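PDB 4YKI: ML032222a iGluR from Mnemiopsis leidyi, which binds glycine as the ligand-binding domain of a ctenophore ionotropic glutamate receptor subunit, a step that probably opens the ion channel by domain closure. Local coordinates for residues Val116-Leu124 with Asp132-Val140; Leu12-Phe22 with Trp34-Val42. All blocks are in the same frame, centred on the assembly; numbering follows the deposited sequence. Where two conformers were deposited one is given.

Interaction 1 (Val116-Leu124 with Asp132-Val140)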
ATOM      1  N   VAL B 116       6.633  -6.940  20.939  1.00 11.97           N
ATOM      2  CA  VAL B 116       7.906  -6.673  21.596  1.00 12.47           C
ATOM      3  C   VAL B 116       7.809  -7.045  23.067  1.00 13.33           C
ATOM      4  O   VAL B 116       6.731  -7.095  23.629  1.00 12.87           O
ATOM      5  CB  VAL B 116       8.359  -5.189  21.442  1.00 13.30           C
ATOM      6  CG1 VAL B 116       8.584  -4.850  19.978  1.00 14.90           C
ATOM      7  CG2 VAL B 116       7.363  -4.239  22.075  1.00 14.59           C
ATOM      8  N   VAL B 117       8.964  -7.281  23.664  1.00 13.48           N
ATOM      9  CA  VAL B 117       9.063  -7.840  25.002  1.00 14.19           C
ATOM     10  C   VAL B 117      10.210  -7.195  25.783  1.00 13.53           C
ATOM     11  O   VAL B 117      11.288  -6.927  25.239  1.00 13.71           O
ATOM     12  CB  VAL B 117       9.239  -9.399  24.952  1.00 14.69           C
ATOM     13  CG1 VAL B 117      10.515  -9.804  24.252  1.00 16.70           C
ATOM     14  CG2 VAL B 117       9.152 -10.013  26.347  1.00 16.29           C
ATOM     15  N   LYS B 118       9.970  -6.977  27.073  1.00 13.32           N
ATOM     16  CA  LYS B 118      11.037  -6.659  28.015  1.00 13.91           C
ATOM     17  C   LYS B 118      11.106  -7.750  29.069  1.00 15.08           C
ATOM     18  O   LYS B 118      10.094  -8.128  29.650  1.00 14.88           O
ATOM     19  CB  LYS B 118      10.795  -5.293  28.666  1.00 16.00           C
ATOM     20  CG  LYS B 118      11.810  -4.940  29.725  1.00 16.93           C
ATOM     21  CD  LYS B 118      11.710  -3.498  30.181  1.00 17.90           C
ATOM     22  CE  LYS B 118      12.584  -3.284  31.402  1.00 20.83           C
ATOM     23  NZ  LYS B 118      12.684  -1.846  31.722  1.00 22.46           N
ATOM     24  N   GLY B 119      12.292  -8.299  29.272  1.00 14.36           N
ATOM     25  CA  GLY B 119      12.494  -9.327  30.274  1.00 14.57           C
ATOM     26  C   GLY B 119      13.817 -10.038  30.097  1.00 14.06           C
ATOM     27  O   GLY B 119      14.225 -10.366  28.982  1.00 14.87           O
ATOM     28  N   GLU B 120      14.469 -10.293  31.227  1.00 14.04           N
ATOM     29  CA  GLU B 120      15.622 -11.170  31.260  1.00 13.86           C
ATOM     30  C   GLU B 120      15.151 -12.628  31.380  1.00 13.80           C
ATOM     31  O   GLU B 120      13.985 -12.897  31.723  1.00 14.12           O
ATOM     32  CB  GLU B 120      16.554 -10.798  32.422  1.00 15.11           C
ATOM     33  CG  GLU B 120      17.129  -9.372  32.277  1.00 16.85           C
ATOM     34  CD  GLU B 120      17.932  -8.878  33.479  1.00 18.09           C
ATOM     35  OE1 GLU B 120      18.102  -9.641  34.440  1.00 19.36           O
ATOM     36  OE2 GLU B 120      18.425  -7.730  33.435  1.00 19.48           O
ATOM     37  N   GLY B 121      16.047 -13.562  31.065  1.00 13.71           N
ATOM     38  CA  GLY B 121      15.726 -14.963  31.195  1.00 14.09           C
ATOM     39  C   GLY B 121      15.061 -15.542  29.955  1.00 13.73           C
ATOM     40  O   GLY B 121      15.239 -15.060  28.826  1.00 14.14           O
ATOM     41  N   THR B 122      14.274 -16.594  30.158  1.00 13.42           N
ATOM     42  CA  THR B 122      13.573 -17.206  29.054  1.00 14.50           C
ATOM     43  C   THR B 122      12.715 -16.144  28.376  1.00 14.95           C
ATOM     44  O   THR B 122      12.168 -15.235  29.018  1.00 14.83           O
ATOM     45  CB  THR B 122      12.662 -18.371  29.491  1.00 14.23           C
ATOM     46  OG1 THR B 122      11.684 -17.897  30.423  1.00 15.04           O
ATOM     47  CG2 THR B 122      13.459 -19.533  30.102  1.00 14.43           C
ATOM     48  N   THR B 123      12.603 -16.261  27.067  1.00 16.23           N
ATOM     49  CA  THR B 123      11.846 -15.301  26.295  1.00 18.60           C
ATOM     50  C   THR B 123      10.889 -16.068  25.386  1.00 19.35           C
ATOM     51  O   THR B 123      10.682 -17.264  25.564  1.00 22.78           O
ATOM     52  CB  THR B 123      12.816 -14.334  25.585  1.00 20.68           C
ATOM     53  OG1 THR B 123      12.111 -13.207  25.047  1.00 22.00           O
ATOM     54  CG2 THR B 123      13.585 -15.044  24.520  1.00 20.99           C
ATOM     55  N   LEU B 124      10.254 -15.376  24.459  1.00 18.04           N
ATOM     56  CA  LEU B 124       9.198 -15.981  23.654  1.00 18.27           C
ATOM     57  C   LEU B 124       9.522 -15.823  22.196  1.00 20.01           C
ATOM     58  O   LEU B 124      10.109 -14.822  21.803  1.00 21.00           O
ATOM     59  CB  LEU B 124       7.860 -15.288  23.921  1.00 19.76           C
ATOM     60  CG  LEU B 124       7.454 -15.323  25.390  1.00 23.05           C
ATOM     61  CD1 LEU B 124       6.310 -14.395  25.652  1.00 25.30           C
ATOM     62  CD2 LEU B 124       7.104 -16.722  25.813  1.00 23.42           C
ATOM     63  N   ASP B 132       0.298 -20.268  27.277  1.00 19.06           N
ATOM     64  CA  ASP B 132       0.707 -21.496  27.957  1.00 21.84           C
ATOM     65  C   ASP B 132       1.779 -21.225  29.010  1.00 21.42           C
ATOM     66  O   ASP B 132       2.595 -22.100  29.295  1.00 23.49           O
ATOM     67  CB  ASP B 132       1.243 -22.504  26.937  1.00 26.08           C
ATOM     68  CG  ASP B 132       0.179 -22.981  25.960  1.00 29.98           C
ATOM     69  OD1 ASP B 132      -0.988 -23.142  26.377  1.00 32.36           O
ATOM     70  OD2 ASP B 132       0.509 -23.204  24.774  1.00 32.11           O
ATOM     71  N   GLN B 133       1.780 -20.024  29.590  1.00 19.34           N
ATOM     72  CA  GLN B 133       2.801 -19.647  30.568  1.00 18.78           C
ATOM     73  C   GLN B 133       2.276 -18.519  31.437  1.00 17.93           C
ATOM     74  O   GLN B 133       1.209 -17.956  31.142  1.00 19.35           O
ATOM     75  CB  GLN B 133       4.072 -19.204  29.840  1.00 17.80           C
ATOM     76  CG  GLN B 133       3.875 -18.022  28.880  1.00 16.40           C
ATOM     77  CD  GLN B 133       3.952 -16.658  29.565  1.00 14.80           C
ATOM     78  OE1 GLN B 133       4.974 -16.301  30.150  1.00 15.18           O
ATOM     79  NE2 GLN B 133       2.872 -15.885  29.475  1.00 14.84           N
ATOM     80  N   ASP B 134       3.018 -18.179  32.497  1.00 18.64           N
ATOM     81  CA  ASP B 134       2.620 -17.057  33.358  1.00 20.14           C
ATOM     82  C   ASP B 134       3.786 -16.202  33.837  1.00 17.99           C
ATOM     83  O   ASP B 134       3.624 -15.392  34.739  1.00 20.35           O
ATOM     84  CB  ASP B 134       1.744 -17.504  34.538  1.00 24.02           C
ATOM     85  CG  ASP B 134       2.425 -18.496  35.440  1.00 26.81           C
ATOM     86  OD1 ASP B 134       3.617 -18.788  35.245  1.00 25.98           O
ATOM     87  OD2 ASP B 134       1.752 -18.990  36.368  1.00 28.69           O
ATOM     88  N   LYS B 135       4.940 -16.337  33.195  1.00 15.21           N
ATOM     89  CA  LYS B 135       6.054 -15.438  33.465  1.00 14.89           C
ATOM     90  C   LYS B 135       5.762 -14.023  32.973  1.00 14.36           C
ATOM     91  O   LYS B 135       5.986 -13.032  33.690  1.00 15.00           O
ATOM     92  CB  LYS B 135       7.326 -15.934  32.782  1.00 14.28           C
ATOM     93  CG  LYS B 135       8.508 -14.969  32.938  1.00 13.82           C
ATOM     94  CD  LYS B 135       9.808 -15.495  32.329  1.00 13.20           C
ATOM     95  CE  LYS B 135      10.897 -14.446  32.382  1.00 14.12           C
ATOM     96  NZ  LYS B 135      12.165 -14.999  31.895  1.00 14.21           N
ATOM     97  N   TYR B 136       5.272 -13.925  31.738  1.00 13.51           N
ATOM     98  CA  TYR B 136       4.992 -12.659  31.100  1.00 12.84           C
ATOM     99  C   TYR B 136       3.514 -12.351  31.120  1.00 13.21           C
ATOM    100  O   TYR B 136       2.695 -13.227  30.871  1.00 13.95           O
ATOM    101  CB  TYR B 136       5.441 -12.696  29.614  1.00 13.18           C
ATOM    102  CG  TYR B 136       6.937 -12.745  29.435  1.00 13.39           C
ATOM    103  CD1 TYR B 136       7.679 -11.589  29.448  1.00 13.44           C
ATOM    104  CD2 TYR B 136       7.608 -13.940  29.268  1.00 13.39           C
ATOM    105  CE1 TYR B 136       9.040 -11.613  29.316  1.00 12.77           C
ATOM    106  CE2 TYR B 136       8.970 -13.972  29.126  1.00 14.01           C
ATOM    107  CZ  TYR B 136       9.688 -12.806  29.161  1.00 13.48           C
ATOM    108  OH  TYR B 136      11.064 -12.782  29.028  1.00 14.70           O
ATOM    109  N   LYS B 137       3.190 -11.093  31.403  0.66 12.97           N
ATOM    110  CA  LYS B 137       1.888 -10.515  31.095  0.66 13.24           C
ATOM    111  C   LYS B 137       1.968  -9.849  29.724  0.66 12.85           C
ATOM    112  O   LYS B 137       3.058  -9.693  29.180  0.66 12.83           O
ATOM    113  CB  LYS B 137       1.466  -9.513  32.173  0.66 15.43           C
ATOM    114  CG  LYS B 137       1.110 -10.187  33.491  0.66 18.57           C
ATOM    115  CD  LYS B 137       0.654  -9.202  34.556  0.66 21.25           C
ATOM    116  CE  LYS B 137       0.280  -9.904  35.858  0.66 25.18           C
ATOM    117  NZ  LYS B 137      -0.762 -10.948  35.664  0.66 27.46           N
ATOM    118  N   TRP B 138       0.825  -9.477  29.166  1.00 12.31           N
ATOM    119  CA  TRP B 138       0.794  -8.945  27.817  1.00 12.36           C
ATOM    120  C   TRP B 138      -0.460  -8.128  27.616  1.00 12.85           C
ATOM    121  O   TRP B 138      -1.395  -8.190  28.425  1.00 13.24           O
ATOM    122  CB  TRP B 138       0.846 -10.078  26.781  1.00 12.84           C
ATOM    123  CG  TRP B 138      -0.380 -10.932  26.750  1.00 12.51           C
ATOM    124  CD1 TRP B 138      -1.489 -10.741  25.981  1.00 13.52           C
ATOM    125  CD2 TRP B 138      -0.632 -12.098  27.540  1.00 13.09           C
ATOM    126  NE1 TRP B 138      -2.418 -11.720  26.242  1.00 14.70           N
ATOM    127  CE2 TRP B 138      -1.914 -12.559  27.200  1.00 13.53           C
ATOM    128  CE3 TRP B 138       0.098 -12.793  28.501  1.00 13.57           C
ATOM    129  CZ2 TRP B 138      -2.467 -13.708  27.772  1.00 15.51           C
ATOM    130  CZ3 TRP B 138      -0.465 -13.918  29.081  1.00 15.37           C
ATOM    131  CH2 TRP B 138      -1.736 -14.360  28.717  1.00 16.40           C
ATOM    132  N   GLY B 139      -0.492  -7.350  26.541  1.00 12.34           N
ATOM    133  CA  GLY B 139      -1.692  -6.608  26.227  1.00 12.96           C
ATOM    134  C   GLY B 139      -1.656  -5.925  24.887  1.00 12.18           C
ATOM    135  O   GLY B 139      -0.625  -5.823  24.227  1.00 12.18           O
ATOM    136  N   VAL B 140      -2.837  -5.454  24.518  1.00 12.65           N
ATOM    137  CA  VAL B 140      -3.058  -4.568  23.394  1.00 12.69           C
ATOM    138  C   VAL B 140      -3.868  -3.369  23.872  1.00 12.35           C
ATOM    139  O   VAL B 140      -4.546  -3.439  24.894  1.00 13.53           O
ATOM    140  CB  VAL B 140      -3.853  -5.257  22.237  1.00 13.15           C
ATOM    141  CG1 VAL B 140      -3.053  -6.369  21.620  1.00 13.94           C
ATOM    142  CG2 VAL B 140      -5.233  -5.760  22.726  1.00 14.29           C
TER
HETATM  143  O   HOH W   1      12.332 -11.165  27.066  1.00 18.37           O
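The ring of Tyr-136 carries this contact. Lying in its plane at the edge are two carbonyl oxygens, Lys-118 O beside CE1 and Thr-122 O near CE2 and the hydroxyl, while Val-117 and Leu-124 approach obliquely. CG2 of Val-117 sits 3.4 Å from Tyr-136 CE1, the two side chains crossing at about a right angle; the Leu-124 and Tyr-136 side chains run past each other in opposite directions, CD1 of Leu-124 3.9 Å from CD2 of Tyr-136. With CG anti to its own carbonyl carbon (chi1 -69°), Tyr-136 directs its hydroxyl into the turn at 119-123, where OH donates to Thr-122 O over 2.7 Å. Tyrosine suits this place, its ring apolar and its tip polar. A water donates to Gly-119 O and Tyr-136 OH and also bonds Thr-123 OG1.

The strands 109-118 and 137-141 belong to the mixed sheet of a periplasmic-binding-protein-like ligand-binding domain. They do not pair directly: strand 183-188 runs between them, and Tyr-136 links their ends. Lys-135, long, unbranched and fully extended, can carry NZ to Glu-120 O (2.8 Å) and Thr-122 O (2.9 Å), each on a lone pair, with a longer bond to Thr-122 OG1. Thr-122 O accepts from both an ammonium and a phenol. On the 132-140 side, the amide of Gln-133 grips the Tyr-136 backbone twice, OE1 taking its N-H and NE2 donating to its O at 3.0 Å.

Interaction 2 (Leu12-Phe22 with Trp34-Val42)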
ATOM      1  N   LEU B  12     -10.743  17.815  10.783  1.00 10.89           N
ATOM      2  CA  LEU B  12      -9.885  16.639  10.623  1.00 11.03           C
ATOM      3  C   LEU B  12      -9.726  15.909  11.939  1.00 10.76           C
ATOM      4  O   LEU B  12      -9.276  16.493  12.927  1.00 11.62           O
ATOM      5  CB  LEU B  12      -8.504  17.050  10.096  1.00 10.90           C
ATOM      6  CG  LEU B  12      -8.529  17.806   8.761  1.00 11.59           C
ATOM      7  CD1 LEU B  12      -7.101  18.206   8.393  1.00 12.08           C
ATOM      8  CD2 LEU B  12      -9.170  16.971   7.664  1.00 11.90           C
ATOM      9  N   GLY B  13     -10.119  14.641  11.985  1.00 10.39           N
ATOM     10  CA  GLY B  13      -9.923  13.844  13.180  1.00 10.71           C
ATOM     11  C   GLY B  13      -8.467  13.470  13.341  1.00 10.36           C
ATOM     12  O   GLY B  13      -7.832  13.019  12.375  1.00 10.73           O
ATOM     13  N   SER B  14      -7.948  13.598  14.549  1.00  9.74           N
ATOM     14  CA  SER B  14      -6.589  13.187  14.831  1.00 10.21           C
ATOM     15  C   SER B  14      -6.381  13.068  16.333  1.00 10.80           C
ATOM     16  O   SER B  14      -7.220  13.520  17.134  1.00 11.27           O
ATOM     17  CB  SER B  14      -5.557  14.166  14.228  1.00 10.86           C
ATOM     18  OG  SER B  14      -4.304  13.524  14.038  1.00 11.19           O
ATOM     19  N   VAL B  15      -5.267  12.440  16.687  1.00 11.17           N
ATOM     20  CA  VAL B  15      -4.765  12.368  18.052  1.00 11.61           C
ATOM     21  C   VAL B  15      -3.242  12.342  17.977  1.00 11.55           C
ATOM     22  O   VAL B  15      -2.678  12.058  16.930  1.00 11.82           O
ATOM     23  CB  VAL B  15      -5.232  11.100  18.816  1.00 11.99           C
ATOM     24  CG1 VAL B  15      -6.712  11.088  19.022  1.00 13.71           C
ATOM     25  CG2 VAL B  15      -4.771   9.806  18.147  1.00 12.53           C
ATOM     26  N   GLU B  16      -2.566  12.587  19.089  1.00 10.88           N
ATOM     27  CA  GLU B  16      -1.124  12.382  19.114  1.00 11.52           C
ATOM     28  C   GLU B  16      -0.790  10.910  18.899  1.00 12.11           C
ATOM     29  O   GLU B  16      -1.389  10.043  19.508  1.00 12.14           O
ATOM     30  CB  GLU B  16      -0.501  12.856  20.415  1.00 12.58           C
ATOM     31  CG  GLU B  16       0.983  12.586  20.540  1.00 13.55           C
ATOM     32  CD  GLU B  16       1.587  13.449  21.621  1.00 15.32           C
ATOM     33  OE1 GLU B  16       1.366  13.155  22.814  1.00 19.28           O
ATOM     34  OE2 GLU B  16       2.191  14.474  21.296  1.00 16.28           O
ATOM     35  N   GLU B  17       0.175  10.657  18.018  1.00 11.53           N
ATOM     36  CA  GLU B  17       0.762   9.338  17.786  1.00 11.03           C
ATOM     37  C   GLU B  17       2.107   9.574  17.101  1.00 10.85           C
ATOM     38  O   GLU B  17       2.173   9.731  15.880  1.00 11.58           O
ATOM     39  CB  GLU B  17      -0.128   8.459  16.907  1.00 11.41           C
ATOM     40  CG  GLU B  17       0.508   7.103  16.595  1.00 12.06           C
ATOM     41  CD  GLU B  17      -0.369   5.911  16.897  1.00 11.73           C
ATOM     42  OE1 GLU B  17      -0.907   5.836  18.015  1.00 12.62           O
ATOM     43  OE2 GLU B  17      -0.498   5.019  16.024  1.00 11.98           O
ATOM     44  N   GLN B  18       3.169   9.639  17.879  1.00 12.32           N
ATOM     45  CA  GLN B  18       4.457  10.025  17.329  1.00 12.99           C
ATOM     46  C   GLN B  18       4.970   8.883  16.453  1.00 12.55           C
ATOM     47  O   GLN B  18       4.811   7.722  16.808  1.00 13.49           O
ATOM     48  CB  GLN B  18       5.433  10.384  18.458  1.00 14.67           C
ATOM     49  CG  GLN B  18       4.891  11.558  19.271  1.00 19.14           C
ATOM     50  CD  GLN B  18       5.741  11.983  20.438  1.00 22.71           C
ATOM     51  OE1 GLN B  18       6.870  11.538  20.606  1.00 23.66           O
ATOM     52  NE2 GLN B  18       5.194  12.875  21.260  1.00 23.53           N
ATOM     53  N   PRO B  19       5.580   9.199  15.299  1.00 12.57           N
ATOM     54  CA  PRO B  19       6.014  10.503  14.797  1.00 12.79           C
ATOM     55  C   PRO B  19       5.028  11.074  13.765  1.00 11.78           C
ATOM     56  O   PRO B  19       5.360  12.034  13.070  1.00 12.29           O
ATOM     57  CB  PRO B  19       7.326  10.160  14.104  1.00 14.23           C
ATOM     58  CG  PRO B  19       7.046   8.843  13.488  1.00 14.69           C
ATOM     59  CD  PRO B  19       6.156   8.107  14.489  1.00 13.82           C
ATOM     60  N   PHE B  20       3.848  10.481  13.658  1.00 11.58           N
ATOM     61  CA  PHE B  20       2.819  10.928  12.742  1.00 11.31           C
ATOM     62  C   PHE B  20       2.188  12.248  13.184  1.00 10.74           C
ATOM     63  O   PHE B  20       2.025  13.155  12.365  1.00 11.26           O
ATOM     64  CB  PHE B  20       1.785   9.821  12.592  1.00 11.43           C
ATOM     65  CG  PHE B  20       2.364   8.553  12.024  1.00 11.38           C
ATOM     66  CD1 PHE B  20       2.753   8.493  10.702  1.00 12.71           C
ATOM     67  CD2 PHE B  20       2.571   7.444  12.823  1.00 11.32           C
ATOM     68  CE1 PHE B  20       3.315   7.342  10.178  1.00 13.02           C
ATOM     69  CE2 PHE B  20       3.135   6.289  12.304  1.00 12.39           C
ATOM     70  CZ  PHE B  20       3.510   6.236  10.986  1.00 12.73           C
ATOM     71  N   MET B  21       1.871  12.359  14.469  1.00 11.64           N
ATOM     72  CA  MET B  21       1.328  13.589  15.058  1.00 11.78           C
ATOM     73  C   MET B  21       1.886  13.764  16.458  1.00 11.28           C
ATOM     74  O   MET B  21       1.963  12.806  17.233  1.00 11.59           O
ATOM     75  CB  MET B  21      -0.193  13.586  15.138  1.00 12.83           C
ATOM     76  CG  MET B  21      -0.896  13.806  13.816  1.00 13.12           C
ATOM     77  SD  MET B  21      -0.486  15.408  13.100  1.00 12.72           S
ATOM     78  CE  MET B  21      -2.103  15.924  12.568  1.00 12.90           C
ATOM     79  N   PHE B  22       2.252  15.015  16.737  1.00 11.82           N
ATOM     80  CA  PHE B  22       2.645  15.514  18.045  1.00 13.05           C
ATOM     81  C   PHE B  22       1.636  16.612  18.398  1.00 13.25           C
ATOM     82  O   PHE B  22       1.352  17.471  17.563  1.00 13.82           O
ATOM     83  CB  PHE B  22       4.044  16.146  17.990  1.00 12.74           C
ATOM     84  CG  PHE B  22       5.164  15.190  17.631  1.00 14.31           C
ATOM     85  CD1 PHE B  22       5.364  14.778  16.320  1.00 14.32           C
ATOM     86  CD2 PHE B  22       6.069  14.784  18.593  1.00 16.31           C
ATOM     87  CE1 PHE B  22       6.401  13.923  15.999  1.00 14.62           C
ATOM     88  CE2 PHE B  22       7.115  13.945  18.268  1.00 17.12           C
ATOM     89  CZ  PHE B  22       7.284  13.520  16.980  1.00 15.31           C
ATOM     90  N   TRP B  34      -0.144  21.371  16.578  1.00 11.88           N
ATOM     91  CA  TRP B  34       0.080  20.096  15.907  1.00 12.16           C
ATOM     92  C   TRP B  34       1.337  20.144  15.046  1.00 12.42           C
ATOM     93  O   TRP B  34       1.621  21.156  14.414  1.00 13.74           O
ATOM     94  CB  TRP B  34      -1.123  19.743  15.040  1.00 11.80           C
ATOM     95  CG  TRP B  34      -2.374  19.486  15.824  1.00 12.12           C
ATOM     96  CD1 TRP B  34      -3.287  20.415  16.255  1.00 12.63           C
ATOM     97  CD2 TRP B  34      -2.858  18.220  16.278  1.00 12.00           C
ATOM     98  NE1 TRP B  34      -4.295  19.805  16.943  1.00 13.09           N
ATOM     99  CE2 TRP B  34      -4.066  18.455  16.963  1.00 12.64           C
ATOM    100  CE3 TRP B  34      -2.396  16.906  16.156  1.00 12.50           C
ATOM    101  CZ2 TRP B  34      -4.823  17.423  17.518  1.00 13.05           C
ATOM    102  CZ3 TRP B  34      -3.149  15.881  16.717  1.00 13.80           C
ATOM    103  CH2 TRP B  34      -4.345  16.149  17.396  1.00 13.58           C
ATOM    104  N   SER B  35       2.078  19.038  15.022  1.00 12.05           N
ATOM    105  CA  SER B  35       3.237  18.884  14.166  1.00 12.17           C
ATOM    106  C   SER B  35       3.411  17.394  13.874  1.00 12.26           C
ATOM    107  O   SER B  35       2.812  16.546  14.523  1.00 12.37           O
ATOM    108  CB  SER B  35       4.494  19.465  14.813  1.00 13.81           C
ATOM    109  OG  SER B  35       4.768  18.828  16.048  1.00 14.28           O
ATOM    110  N   GLY B  36       4.255  17.075  12.900  1.00 12.38           N
ATOM    111  CA  GLY B  36       4.589  15.702  12.587  1.00 11.71           C
ATOM    112  C   GLY B  36       4.411  15.374  11.118  1.00 11.32           C
ATOM    113  O   GLY B  36       4.066  16.241  10.315  1.00 12.25           O
ATOM    114  N   MET B  37       4.682  14.121  10.763  1.00 11.75           N
ATOM    115  CA  MET B  37       4.573  13.673   9.381  1.00 11.47           C
ATOM    116  C   MET B  37       3.190  13.920   8.801  1.00 11.70           C
ATOM    117  O   MET B  37       3.058  14.435   7.682  1.00 11.46           O
ATOM    118  CB  MET B  37       4.927  12.192   9.297  1.00 12.38           C
ATOM    119  CG  MET B  37       4.687  11.597   7.924  1.00 12.10           C
ATOM    120  SD  MET B  37       5.266   9.909   7.840  1.00 14.05           S
ATOM    121  CE  MET B  37       4.958   9.489   6.129  1.00 14.02           C
ATOM    122  N   VAL B  38       2.149  13.530   9.526  1.00 11.36           N
ATOM    123  CA  VAL B  38       0.801  13.717   9.009  1.00 11.16           C
ATOM    124  C   VAL B  38       0.454  15.206   8.907  1.00 11.17           C
ATOM    125  O   VAL B  38      -0.163  15.648   7.944  1.00 11.43           O
ATOM    126  CB  VAL B  38      -0.246  12.928   9.840  1.00 11.56           C
ATOM    127  CG1 VAL B  38      -1.664  13.340   9.512  1.00 11.58           C
ATOM    128  CG2 VAL B  38      -0.063  11.429   9.562  1.00 11.97           C
ATOM    129  N   ASN B  39       0.844  16.001   9.903  1.00 10.78           N
ATOM    130  CA  ASN B  39       0.617  17.426   9.819  1.00 10.92           C
ATOM    131  C   ASN B  39       1.251  18.026   8.564  1.00 11.87           C
ATOM    132  O   ASN B  39       0.650  18.854   7.896  1.00 12.28           O
ATOM    133  CB  ASN B  39       1.126  18.151  11.060  1.00 11.31           C
ATOM    134  CG  ASN B  39       0.781  19.620  11.025  1.00 12.36           C
ATOM    135  OD1 ASN B  39      -0.385  19.994  11.039  1.00 13.13           O
ATOM    136  ND2 ASN B  39       1.794  20.463  10.975  1.00 12.56           N
ATOM    137  N   ASP B  40       2.479  17.624   8.260  1.00 11.73           N
ATOM    138  CA  ASP B  40       3.154  18.125   7.059  1.00 12.56           C
ATOM    139  C   ASP B  40       2.382  17.734   5.794  1.00 11.85           C
ATOM    140  O   ASP B  40       2.297  18.516   4.868  1.00 12.33           O
ATOM    141  CB  ASP B  40       4.599  17.602   6.969  1.00 12.57           C
ATOM    142  CG  ASP B  40       5.557  18.281   7.925  1.00 13.82           C
ATOM    143  OD1 ASP B  40       5.199  19.306   8.535  1.00 14.14           O
ATOM    144  OD2 ASP B  40       6.699  17.791   8.004  1.00 13.92           O
ATOM    145  N   MET B  41       1.816  16.528   5.759  1.00 11.42           N
ATOM    146  CA  MET B  41       0.964  16.109   4.651  1.00 12.26           C
ATOM    147  C   MET B  41      -0.279  16.996   4.535  1.00 11.85           C
ATOM    148  O   MET B  41      -0.630  17.429   3.443  1.00 12.30           O
ATOM    149  CB  MET B  41       0.548  14.651   4.839  1.00 11.32           C
ATOM    150  CG  MET B  41       1.706  13.676   4.743  1.00 11.72           C
ATOM    151  SD  MET B  41       1.359  12.021   5.321  1.00 12.71           S
ATOM    152  CE  MET B  41       0.144  11.443   4.121  1.00 13.17           C
ATOM    153  N   VAL B  42      -0.933  17.257   5.662  1.00 11.35           N
ATOM    154  CA  VAL B  42      -2.157  18.070   5.680  1.00 11.28           C
ATOM    155  C   VAL B  42      -1.870  19.497   5.230  1.00 12.01           C
ATOM    156  O   VAL B  42      -2.629  20.076   4.464  1.00 12.46           O
ATOM    157  CB  VAL B  42      -2.806  18.062   7.079  1.00 11.60           C
ATOM    158  CG1 VAL B  42      -3.901  19.115   7.191  1.00 12.15           C
ATOM    159  CG2 VAL B  42      -3.369  16.695   7.405  1.00 11.67           C
TER
HETATM  160  O   HOH W   2       3.293  19.808  18.212  1.00 14.89           O
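Phe-22 and Ser-35 are the hydrogen-bonded pair of a short antiparallel ladder: Phe-22 N donates to Ser-35 O at 2.7 Å, and Ser-35 N returns a bond to Phe-22 O. The 12-22 backbone also meets the start of helix 37-49, Met-37 N reaching Pro-19 O in a nearly straight bond (174°) and Val-38 N reaching Phe-20 O at 2.9 Å. Gly-36, the N-cap residue, has a backbone natural to glycine (phi 128°) and lets the chain run close against Phe-20 O. Phe-20 and Met-21 both face Glu-17 in a classic beta bulge.

Two Met-aromatic contacts follow, both oblique. The extended Met-37 lies alongside Phe-20, SD 5.0 Å from the centroid of that ring. Met-21, bent at chi2 (-61°) and chi3, folds its unbranched thioether back across Trp-34, SD 5.2 Å from the centroid of the indole six-membered ring.

Apolar packing completes the contact. Met-21 CE lies 3.7 Å from Trp-34 CE3, Val-38 CG2 touches Phe-20 CB at 3.9 Å, and Leu-12 and Val-42 meet tip to tip, CD1 to CG1 at 3.5 Å, joining strand 9-13 to the helix. The rim of the Trp-34 ring lies against Ser-14 and Val-15, with Val-15 CA in the ring plane. CG of Gln-18, also in 12-22, lies over one face of Phe-22, offset toward its rim, with Ser-35 O at the edge, in plane.

The bonds from Met-37 and Val-38 use N-H groups of the helix's first turn, which lack partners within it; its positive end would probably polarise the carbonyls of Pro-19 and Phe-20, close to pocket residue Glu-17.

Overall arrangement
Interactions 1 and 2 lie on opposite sides of the chain's centre, their centres 32 Å apart and their nearest atoms about 11 Å apart, with no direct touch. Interaction 2 closes first along the chain, and its centre is about 11 Å from that of the chain, against 24 Å for interaction 1. It contributes directly to the ligand site: Glu-17 touches the bound glycine and forms a salt bridge with Arg-144, another pocket residue, while the Phe-20 side chain lies about 7 Å from the ligand. Interaction 1 contains no pocket residue, but its strand 109-118 pairs with strands 183-188 and 202-218, which carry the pocket residues Glu-188 and Tyr-214; the Tyr-214 ring meets Phe-20.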